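PDB 6GMF: putative cytochrome P450 hydroxylase, which is a heme-thiolate cytochrome P450 that oxidises terpenes as a monooxygenase, probably inserting one oxygen atom of molecular oxygen into the substrate. Local coordinates for residues 105-110 with 349-354; 310-315 with 333-338. All coordinates share one frame; numbering follows the deposited sequence.

Interaction 1. Residues 105-110 with 349-354; sequences QLEPRI and ARLEAK
Leu-351 pushes its branched end between Glu-107 and Ile-110, which lie one helical turn apart. Its CG stands anti to the backbone N (chi1 -178°), which carries it toward helix 107-119, where the branch splits. Leu-351 CD2 touches Ile-110 CD1 at 3.9 Å. Leu-351 CD1 lies against the acid chain, 4.0 Å from Glu-107 CD, and the two side chains cross at about a right angle. Ile-110 CD1 also meets CG of Glu-352, a buried acid, at 4.2 Å.

A salt bridge closes the more exposed side. Lys-354 NZ lies 3.0 Å from Glu-107 OE2, meeting it 45° out of the carboxylate plane. The acid chain is extended, while the lysine bends at chi3 (84°) to bring its ammonium back to the acid. Arg-111 also forms a salt bridge to the same oxygen, so two cations grip one carboxylate atom and probably favour its charged form.

The contact joins the start of helix 107-119 (helix D) to helix 346-363 (helix L), whose Ala-349 touches the heme. Ile-110 also packs on Leu-348 and Val-355. Glu-352 continues inward to helices 136-145 (E) and 220-251 (I), which complete the four-helix bundle of the P450 core.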
loop_
_atom_site.group_PDB
_atom_site.type_symbol
_atom_site.label_atom_id
_atom_site.label_comp_id
_atom_site.label_asym_id
_atom_site.label_seq_id
_atom_site.Cartn_x
_atom_site.Cartn_y
_atom_site.Cartn_z
ATOM N N GLN A 105 1.949 7.987 18.189
ATOM C CA GLN A 105 1.526 9.263 18.758
ATOM C C GLN A 105 0.481 9.954 17.854
ATOM O O GLN A 105 -0.221 10.863 18.343
ATOM C CB GLN A 105 2.736 10.134 19.076
ATOM C CG GLN A 105 3.501 9.640 20.308
ATOM C CD GLN A 105 4.520 10.647 20.788
ATOM O OE1 GLN A 105 4.737 11.673 20.156
ATOM N NE2 GLN A 105 5.159 10.359 21.918
ATOM N N LEU A 106 0.304 9.502 16.598
ATOM C CA LEU A 106 -0.718 10.100 15.689
ATOM C C LEU A 106 -2.134 9.631 16.015
ATOM O O LEU A 106 -3.074 10.206 15.492
ATOM C CB LEU A 106 -0.386 9.707 14.250
ATOM C CG LEU A 106 0.745 10.465 13.568
ATOM C CD1 LEU A 106 1.128 9.791 12.265
ATOM C CD2 LEU A 106 0.349 11.906 13.316
ATOM N N GLU A 107 -2.327 8.615 16.872
ATOM C CA GLU A 107 -3.624 7.962 16.938
ATOM C C GLU A 107 -4.745 8.946 17.326
ATOM O O GLU A 107 -5.855 8.882 16.784
ATOM C CB GLU A 107 -3.567 6.730 17.856
ATOM C CG GLU A 107 -4.926 6.133 18.089
ATOM C CD GLU A 107 -4.985 4.812 18.820
ATOM O OE1 GLU A 107 -3.932 4.321 19.210
ATOM O OE2 GLU A 107 -6.094 4.276 18.956
ATOM N N PRO A 108 -4.578 9.838 18.332
ATOM C CA PRO A 108 -5.648 10.789 18.643
ATOM C C PRO A 108 -6.074 11.664 17.454
ATOM O O PRO A 108 -7.290 11.854 17.233
ATOM C CB PRO A 108 -5.075 11.605 19.819
ATOM C CG PRO A 108 -4.151 10.573 20.491
ATOM C CD PRO A 108 -3.491 9.852 19.325
ATOM N N ARG A 109 -5.105 12.158 16.703
ATOM C CA ARG A 109 -5.404 13.007 15.530
ATOM C C ARG A 109 -6.077 12.166 14.441
ATOM O O ARG A 109 -6.917 12.662 13.764
ATOM C CB ARG A 109 -4.116 13.621 14.995
ATOM C CG ARG A 109 -4.328 14.494 13.771
ATOM C CD ARG A 109 -5.389 15.553 13.951
ATOM N NE ARG A 109 -5.610 16.215 12.678
ATOM C CZ ARG A 109 -6.762 16.698 12.268
ATOM N NH1 ARG A 109 -7.823 16.643 13.049
ATOM N NH2 ARG A 109 -6.861 17.223 11.069
ATOM N N ILE A 110 -5.626 10.943 14.263
ATOM C CA ILE A 110 -6.232 10.046 13.258
ATOM C C ILE A 110 -7.704 9.794 13.621
ATOM O O ILE A 110 -8.553 9.763 12.738
ATOM C CB ILE A 110 -5.395 8.762 13.100
ATOM C CG1 ILE A 110 -4.054 9.067 12.420
ATOM C CG2 ILE A 110 -6.181 7.697 12.341
ATOM C CD1 ILE A 110 -3.043 7.957 12.456
ATOM N N ALA A 349 -0.330 2.104 8.330
ATOM C CA ALA A 349 -1.448 1.518 7.601
ATOM C C ALA A 349 -2.405 0.814 8.564
ATOM O O ALA A 349 -3.631 0.936 8.453
ATOM C CB ALA A 349 -0.919 0.527 6.593
ATOM N N ARG A 350 -1.832 0.001 9.458
ATOM C CA ARG A 350 -2.625 -0.798 10.431
ATOM C C ARG A 350 -3.409 0.134 11.362
ATOM O O ARG A 350 -4.565 -0.195 11.692
ATOM C CB ARG A 350 -1.706 -1.727 11.232
ATOM C CG ARG A 350 -1.283 -2.980 10.479
ATOM C CD ARG A 350 -0.296 -3.824 11.266
ATOM N NE ARG A 350 -0.259 -5.205 10.808
ATOM C CZ ARG A 350 0.846 -5.852 10.455
ATOM N NH1 ARG A 350 2.026 -5.278 10.612
ATOM N NH2 ARG A 350 0.766 -7.068 9.947
ATOM N N LEU A 351 -2.792 1.249 11.758
ATOM C CA LEU A 351 -3.427 2.218 12.663
ATOM C C LEU A 351 -4.547 2.995 11.962
ATOM O O LEU A 351 -5.634 3.136 12.486
ATOM C CB LEU A 351 -2.353 3.189 13.158
ATOM C CG LEU A 351 -2.843 4.243 14.140
ATOM C CD1 LEU A 351 -3.604 3.576 15.286
ATOM C CD2 LEU A 351 -1.678 5.064 14.643
ATOM N N GLU A 352 -4.278 3.487 10.733
ATOM C CA GLU A 352 -5.305 4.242 9.999
ATOM C C GLU A 352 -6.511 3.333 9.768
ATOM O O GLU A 352 -7.660 3.759 9.883
ATOM C CB GLU A 352 -4.737 4.754 8.667
ATOM C CG GLU A 352 -3.693 5.842 8.863
ATOM C CD GLU A 352 -3.236 6.533 7.591
ATOM O OE1 GLU A 352 -3.975 6.528 6.608
ATOM O OE2 GLU A 352 -2.126 7.087 7.611
ATOM N N ALA A 353 -6.229 2.083 9.362
ATOM C CA ALA A 353 -7.310 1.185 9.027
ATOM C C ALA A 353 -8.109 0.855 10.301
ATOM O O ALA A 353 -9.365 0.836 10.269
ATOM C CB ALA A 353 -6.795 -0.063 8.337
ATOM N N LYS A 354 -7.389 0.522 11.372
ATOM C CA LYS A 354 -8.112 0.210 12.657
ATOM C C LYS A 354 -8.999 1.393 13.038
ATOM O O LYS A 354 -10.214 1.228 13.333
ATOM C CB LYS A 354 -7.125 -0.080 13.766
ATOM C CG LYS A 354 -7.761 -0.347 15.134
ATOM C CD LYS A 354 -6.798 -0.198 16.270
ATOM C CE LYS A 354 -6.680 1.254 16.677
ATOM N NZ LYS A 354 -6.143 1.431 18.051
#

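Interaction 2. Residues 310-315 with 333-338; sequences SANRDE and HLAFGL. With HEM (protoporphyrin IX containing Fe), chain B.
Asn-312 accepts one hydrogen bond across this contact, from the backbone N of Leu-334 to its OD1. Leu-334 N lies 2.8 Å from Asn-312 OD1, with a nearly straight N-H...O angle of 175°. The donor lies in the carbonyl plane, on a lone pair of OD1. The side chain has CG anti to its carbonyl carbon (chi1 -71°), which brings the amide end up to the loop although its CB starts off to one side. At the other end of the amide, ND2 bonds to Ser-278 OG, so both amide ends are held and the flat group is fixed in rotation. The backbone O of Asn-312 is hydrogen-bonded to Arg-275, the arginine of the P450 ExxR motif on helix 266-276.

A second polar bond braces the loop itself. His-333 ND1 accepts from Ala-335 N at 3.1 Å, with the donor in the ring plane. NE2 of the same ring is hydrogen-bonded to Glu-271. The imidazole is thus gripped at both nitrogens, and its plane stands 88° from the Asn-312 amide.

Phe-336 and Gly-337 open the Cys-ligand loop, the heme-binding signature of the P450 fold that carries the axial Cys-343. A type I turn runs from Leu-334 to Gly-337, closed by a backbone bond from Gly-337 N to Leu-334 O. Phe-336 also makes backbone hydrogen bonds with Cys-343.

Apolar contacts lie alongside. Ala-311 CB touches Leu-334 CD1 at 3.8 Å, and Leu-334 also packs on Tyr-43 and Val-46 of helix 43-51.

The turn meets the heme by close packing. Ala-335 O and Gly-337 N each lie 3.4 Å from a heme methyl, CMB and CMA respectively. The Phe-336 ring presents its edge to the porphyrin, with CE1 3.6 Å from C3B.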
loop_
_atom_site.group_PDB
_atom_site.type_symbol
_atom_site.label_atom_id
_atom_site.label_comp_id
_atom_site.label_asym_id
_atom_site.label_seq_id
_atom_site.Cartn_x
_atom_site.Cartn_y
_atom_site.Cartn_z
ATOM N N SER A 310 -1.167 -13.999 -4.220
ATOM C CA SER A 310 -1.185 -15.458 -4.452
ATOM C C SER A 310 -0.675 -16.239 -3.238
ATOM O O SER A 310 -1.253 -17.251 -2.825
ATOM C CB SER A 310 -0.409 -15.828 -5.657
ATOM O OG SER A 310 -0.535 -17.237 -5.901
ATOM N N ALA A 311 0.461 -15.810 -2.690
ATOM C CA ALA A 311 1.069 -16.392 -1.496
ATOM C C ALA A 311 0.040 -16.353 -0.355
ATOM O O ALA A 311 -0.136 -17.344 0.386
ATOM C CB ALA A 311 2.314 -15.614 -1.125
ATOM N N ASN A 312 -0.690 -15.233 -0.251
ATOM C CA ASN A 312 -1.636 -15.020 0.884
ATOM C C ASN A 312 -2.895 -15.861 0.698
ATOM O O ASN A 312 -3.674 -16.019 1.637
ATOM C CB ASN A 312 -1.974 -13.545 1.048
ATOM C CG ASN A 312 -0.806 -12.766 1.593
ATOM O OD1 ASN A 312 0.085 -13.367 2.193
ATOM N ND2 ASN A 312 -0.848 -11.442 1.462
ATOM N N ARG A 313 -3.123 -16.389 -0.503
ATOM C CA ARG A 313 -4.237 -17.306 -0.725
ATOM C C ARG A 313 -3.778 -18.732 -1.042
ATOM O O ARG A 313 -4.517 -19.503 -1.673
ATOM C CB ARG A 313 -5.141 -16.702 -1.779
ATOM C CG ARG A 313 -5.930 -15.530 -1.230
ATOM C CD ARG A 313 -7.367 -15.719 -1.595
ATOM N NE ARG A 313 -8.133 -14.516 -1.541
ATOM C CZ ARG A 313 -9.304 -14.384 -2.130
ATOM N NH1 ARG A 313 -9.844 -15.414 -2.794
ATOM N NH2 ARG A 313 -9.908 -13.229 -2.080
ATOM N N ASP A 314 -2.609 -19.106 -0.555
ATOM C CA ASP A 314 -2.047 -20.393 -0.846
ATOM C C ASP A 314 -2.516 -21.346 0.249
ATOM O O ASP A 314 -2.141 -21.129 1.397
ATOM C CB ASP A 314 -0.530 -20.295 -0.954
ATOM C CG ASP A 314 0.168 -21.578 -1.336
ATOM O OD1 ASP A 314 -0.503 -22.649 -1.242
ATOM O OD2 ASP A 314 1.379 -21.503 -1.722
ATOM N N GLU A 315 -3.252 -22.390 -0.154
ATOM C CA GLU A 315 -3.797 -23.401 0.750
ATOM C C GLU A 315 -2.697 -24.091 1.569
ATOM O O GLU A 315 -2.964 -24.531 2.706
ATOM C CB GLU A 315 -4.590 -24.444 -0.049
ATOM N N HIS A 333 1.140 -13.798 6.843
ATOM C CA HIS A 333 0.794 -13.181 5.528
ATOM C C HIS A 333 1.899 -12.221 5.066
ATOM O O HIS A 333 2.671 -11.678 5.861
ATOM C CB HIS A 333 -0.543 -12.478 5.509
ATOM C CG HIS A 333 -0.547 -11.160 6.210
ATOM N ND1 HIS A 333 0.068 -10.023 5.690
ATOM C CD2 HIS A 333 -1.074 -10.830 7.414
ATOM C CE1 HIS A 333 -0.094 -9.026 6.530
ATOM N NE2 HIS A 333 -0.835 -9.503 7.621
ATOM N N LEU A 334 2.013 -12.059 3.735
ATOM C CA LEU A 334 3.098 -11.279 3.117
ATOM C C LEU A 334 2.598 -9.942 2.502
ATOM O O LEU A 334 3.228 -9.374 1.624
ATOM C CB LEU A 334 3.703 -12.137 2.015
ATOM C CG LEU A 334 4.291 -13.464 2.472
ATOM C CD1 LEU A 334 4.944 -14.178 1.289
ATOM C CD2 LEU A 334 5.310 -13.226 3.559
ATOM N N ALA A 335 1.469 -9.418 2.969
ATOM C CA ALA A 335 0.886 -8.192 2.415
ATOM C C ALA A 335 1.860 -7.009 2.520
ATOM O O ALA A 335 1.752 -6.102 1.702
ATOM C CB ALA A 335 -0.435 -7.851 3.025
ATOM N N PHE A 336 2.724 -6.979 3.559
ATOM C CA PHE A 336 3.669 -5.905 3.771
ATOM C C PHE A 336 5.071 -6.274 3.278
ATOM O O PHE A 336 6.039 -5.580 3.596
ATOM C CB PHE A 336 3.670 -5.536 5.263
ATOM C CG PHE A 336 2.459 -4.774 5.713
ATOM C CD1 PHE A 336 2.094 -3.596 5.095
ATOM C CD2 PHE A 336 1.670 -5.215 6.768
ATOM C CE1 PHE A 336 1.020 -2.843 5.500
ATOM C CE2 PHE A 336 0.576 -4.477 7.169
ATOM C CZ PHE A 336 0.248 -3.283 6.559
ATOM N N GLY A 337 5.194 -7.371 2.521
ATOM C CA GLY A 337 6.443 -7.923 2.150
ATOM C C GLY A 337 7.105 -8.673 3.297
ATOM O O GLY A 337 6.444 -9.209 4.184
ATOM N N LEU A 338 8.430 -8.757 3.231
ATOM C CA LEU A 338 9.230 -9.652 4.031
ATOM C C LEU A 338 10.697 -9.249 3.930
ATOM O O LEU A 338 11.192 -8.964 2.856
ATOM C CB LEU A 338 9.044 -11.065 3.492
ATOM C CG LEU A 338 9.605 -12.217 4.314
ATOM C CD1 LEU A 338 8.821 -12.324 5.623
ATOM C CD2 LEU A 338 9.503 -13.497 3.532
HETATM C CHA HEM B . 7.385 -1.109 1.301
HETATM C CHB HEM B . 2.982 -2.796 1.201
HETATM C CHC HEM B . 1.468 1.257 3.371
HETATM C CHD HEM B . 5.824 3.102 3.111
HETATM C C1A HEM B . 6.307 -1.943 1.123
HETATM C C2A HEM B . 6.461 -3.274 0.642
HETATM C C3A HEM B . 5.189 -3.747 0.588
HETATM C C4A HEM B . 4.330 -2.725 1.065
HETATM C CMA HEM B . 4.696 -5.078 0.076
HETATM C CAA HEM B . 7.708 -4.015 0.248
HETATM C CBA HEM B . 8.209 -3.669 -1.181
HETATM C CGA HEM B . 9.379 -4.520 -1.625
HETATM O O1A HEM B . 9.771 -5.482 -0.917
HETATM O O2A HEM B . 9.815 -4.246 -2.792
HETATM C C1B HEM B . 2.140 -1.831 1.777
HETATM C C2B HEM B . 0.729 -1.985 2.014
HETATM C C3B HEM B . 0.273 -0.853 2.613
HETATM C C4B HEM B . 1.447 0.009 2.771
HETATM C CMB HEM B . -0.004 -3.200 1.611
HETATM C CAB HEM B . -1.098 -0.483 3.139
HETATM C CBB HEM B . -1.948 -1.418 3.415
HETATM C C1C HEM B . 2.491 2.116 3.561
HETATM C C2C HEM B . 2.369 3.412 4.170
HETATM C C3C HEM B . 3.657 3.913 4.075
HETATM C C4C HEM B . 4.480 2.984 3.401
HETATM C CMC HEM B . 1.174 3.950 4.903
HETATM C CAC HEM B . 4.200 5.183 4.557
HETATM C CBC HEM B . 3.484 6.201 4.973
HETATM C C1D HEM B . 6.582 2.100 2.565
HETATM C C2D HEM B . 8.034 2.276 2.269
HETATM C C3D HEM B . 8.472 1.096 1.781
HETATM C C4D HEM B . 7.304 0.209 1.770
HETATM C CMD HEM B . 8.764 3.579 2.551
HETATM C CAD HEM B . 9.871 0.780 1.333
HETATM C CBD HEM B . 10.767 0.098 2.380
HETATM C CGD HEM B . 12.124 -0.296 1.834
HETATM O O1D HEM B . 13.019 -0.500 2.672
HETATM O O2D HEM B . 12.299 -0.432 0.595
HETATM N NA HEM B . 4.988 -1.615 1.392
HETATM N NB HEM B . 2.488 -0.644 2.259
HETATM N NC HEM B . 3.756 1.879 3.058
HETATM N ND HEM B . 6.190 0.841 2.168
HETATM FE FE HEM B . 4.409 0.067 2.310
HETATM O O HOH W 1 4.065 0.784 0.213
#

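How the interactions relate
Interaction 1 is partly buried, while interaction 2 is buried and borders the heme. Both involve the region around the axial cysteine: residues 333-338 precede it and residues 349-354 follow it on helix 346-363. The two meet directly. Arg-350 CZ packs 3.6 Å from Phe-336 CE2, and Ala-349 CB lies 4.0 Å from Phe-336 CZ. Glu-271 joins them as well, since it pairs with Arg-350 and with His-333. Their chemistry follows their place. Interaction 1 holds two helices by side chains, with a salt bridge at its outer edge. Interaction 2 holds an irregular loop to a helix end through a neutral amide that bonds a backbone N-H.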